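Local coordinates for pectate lyase (Pectobacterium carotovorum, PDB 4U49), which probably cleaves polygalacturonate and methylated pectins by calcium-dependent elimination, acting within the chain and leaving unsaturated galacturonosyl ends, at residues Thr24-Leu29 with Thr35-Ser40. Numbering follows the deposited sequence.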
# COMPACT_ATOMS: atom_id res chain seq x y z
N THR A 24 -18.86 -1.87 -6.13
CA THR A 24 -17.68 -2.16 -5.33
C THR A 24 -16.96 -3.33 -5.96
O THR A 24 -17.55 -4.39 -6.18
CB THR A 24 -18.05 -2.48 -3.87
OG1 THR A 24 -18.70 -1.36 -3.27
CG2 THR A 24 -16.79 -2.82 -3.08
N MET A 25 -15.68 -3.14 -6.28
CA MET A 25 -14.87 -4.19 -6.86
C MET A 25 -14.03 -4.86 -5.79
O MET A 25 -13.14 -4.24 -5.21
CB MET A 25 -13.97 -3.65 -7.96
CG MET A 25 -12.94 -4.66 -8.47
SD MET A 25 -13.65 -5.91 -9.55
CE MET A 25 -12.26 -7.03 -9.72
N LEU A 26 -14.31 -6.13 -5.53
CA LEU A 26 -13.58 -6.91 -4.54
C LEU A 26 -12.59 -7.87 -5.20
O LEU A 26 -12.94 -8.60 -6.12
CB LEU A 26 -14.56 -7.69 -3.65
CG LEU A 26 -13.98 -8.65 -2.61
CD1 LEU A 26 -13.17 -7.90 -1.57
CD2 LEU A 26 -15.09 -9.45 -1.96
N MET A 27 -11.36 -7.85 -4.71
CA MET A 27 -10.32 -8.78 -5.14
C MET A 27 -9.74 -9.48 -3.91
O MET A 27 -9.87 -8.98 -2.80
CB MET A 27 -9.21 -8.06 -5.90
CG MET A 27 -9.69 -7.18 -7.03
SD MET A 27 -8.30 -6.54 -7.99
CE MET A 27 -7.24 -5.91 -6.70
N LEU A 28 -9.07 -10.62 -4.11
CA LEU A 28 -8.45 -11.28 -2.98
C LEU A 28 -7.07 -11.85 -3.29
O LEU A 28 -6.71 -12.06 -4.44
CB LEU A 28 -9.36 -12.39 -2.43
CG LEU A 28 -9.93 -13.47 -3.35
CD1 LEU A 28 -8.90 -14.56 -3.64
CD2 LEU A 28 -11.18 -14.07 -2.74
N LEU A 29 -6.32 -12.10 -2.22
CA LEU A 29 -5.04 -12.78 -2.31
C LEU A 29 -4.97 -13.83 -1.22
O LEU A 29 -4.93 -13.50 -0.03
CB LEU A 29 -3.89 -11.78 -2.18
CG LEU A 29 -2.48 -12.37 -2.23
CD1 LEU A 29 -2.20 -12.95 -3.61
CD2 LEU A 29 -1.43 -11.33 -1.86
N THR A 35 -6.13 -15.18 4.00
CA THR A 35 -6.82 -14.67 2.82
C THR A 35 -7.07 -13.18 2.98
O THR A 35 -7.77 -12.75 3.90
CB THR A 35 -8.14 -15.42 2.56
OG1 THR A 35 -7.87 -16.79 2.23
CG2 THR A 35 -8.89 -14.78 1.39
N TYR A 36 -6.48 -12.39 2.09
CA TYR A 36 -6.60 -10.94 2.15
C TYR A 36 -7.66 -10.45 1.19
O TYR A 36 -7.65 -10.80 0.01
CB TYR A 36 -5.26 -10.28 1.83
CG TYR A 36 -4.16 -10.70 2.77
CD1 TYR A 36 -4.02 -10.11 4.02
CD2 TYR A 36 -3.26 -11.71 2.42
CE1 TYR A 36 -3.03 -10.50 4.89
CE2 TYR A 36 -2.26 -12.10 3.28
CZ TYR A 36 -2.15 -11.50 4.52
OH TYR A 36 -1.15 -11.88 5.39
N LEU A 37 -8.57 -9.64 1.71
CA LEU A 37 -9.59 -9.00 0.89
C LEU A 37 -9.18 -7.55 0.64
O LEU A 37 -8.66 -6.90 1.53
CB LEU A 37 -10.96 -9.05 1.56
CG LEU A 37 -11.81 -10.32 1.43
CD1 LEU A 37 -11.09 -11.55 1.98
CD2 LEU A 37 -13.15 -10.12 2.13
N SER A 38 -9.40 -7.07 -0.57
CA SER A 38 -9.13 -5.67 -0.89
C SER A 38 -10.18 -5.19 -1.88
O SER A 38 -10.55 -5.92 -2.80
CB SER A 38 -7.72 -5.51 -1.45
OG SER A 38 -7.44 -4.15 -1.73
N TRP A 39 -10.67 -3.97 -1.70
CA TRP A 39 -11.72 -3.49 -2.58
C TRP A 39 -11.67 -1.99 -2.81
O TRP A 39 -11.07 -1.24 -2.05
CB TRP A 39 -13.10 -3.88 -2.03
CG TRP A 39 -13.43 -3.34 -0.66
CD1 TRP A 39 -14.12 -2.19 -0.38
CD2 TRP A 39 -13.12 -3.94 0.61
NE1 TRP A 39 -14.25 -2.04 0.99
CE2 TRP A 39 -13.64 -3.09 1.61
CE3 TRP A 39 -12.45 -5.11 0.99
CZ2 TRP A 39 -13.51 -3.38 2.97
CZ3 TRP A 39 -12.32 -5.39 2.34
CH2 TRP A 39 -12.85 -4.53 3.31
N SER A 40 -12.31 -1.57 -3.90
CA SER A 40 -12.54 -0.15 -4.14
C SER A 40 -14.04 0.06 -4.32
O SER A 40 -14.73 -0.78 -4.88
CB SER A 40 -11.79 0.33 -5.38
OG SER A 40 -12.34 -0.24 -6.56
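Met25 with Ser40, Met27 with Ser38 and Leu29 with Tyr36 pair through six backbone hydrogen bonds, two to each pair, as the arms of an antiparallel β hairpin; the axes of 24-29 and 35-40 come within 4.7 Å, their directions 156° apart. The bonds from Tyr36 N to Leu29 O and from Met27 N to Ser38 O are nearly straight. On the face of Leu26, Leu28, Leu37 and Trp39, the Leu26 side chain slants across that of Trp39, and its CD1 lies 3.9 Å from Trp39 CE3 and 4.0 Å from Leu37 CB. Leu37 CB itself sits in plane at the indole edge. Trp39 holds CG between its own backbone N and carbonyl carbon (chi1 60°), which sets the indole alongside Thr24, with Trp39 CD1 3.8 Å from Thr24 CG2; Trp39 NE1 is hydrogen-bonded to Gln49 OE1. The other face carries Met25, Met27, Leu29, Tyr36, Ser38 and Ser40. Here the Tyr36 ring turns an edge to Leu29 O, with Tyr36 CD2 at 3.5 Å from Leu29 O. Hydrogen bonds from Tyr36 OH to Asn277 and Thr247, Ser38 OG to Asn189 OD1 and Ser40 OG to Asn166 OD1 dock this second face on the parallel β-helix of the lyase. There Met27 packs against strand 184-192, whereas Leu26 meets strand 99-106 and Leu28 and Leu37 meet strand 87-94 of the N-terminal β domain, and strand 74-77 extends the hairpin's sheet beyond 34-41.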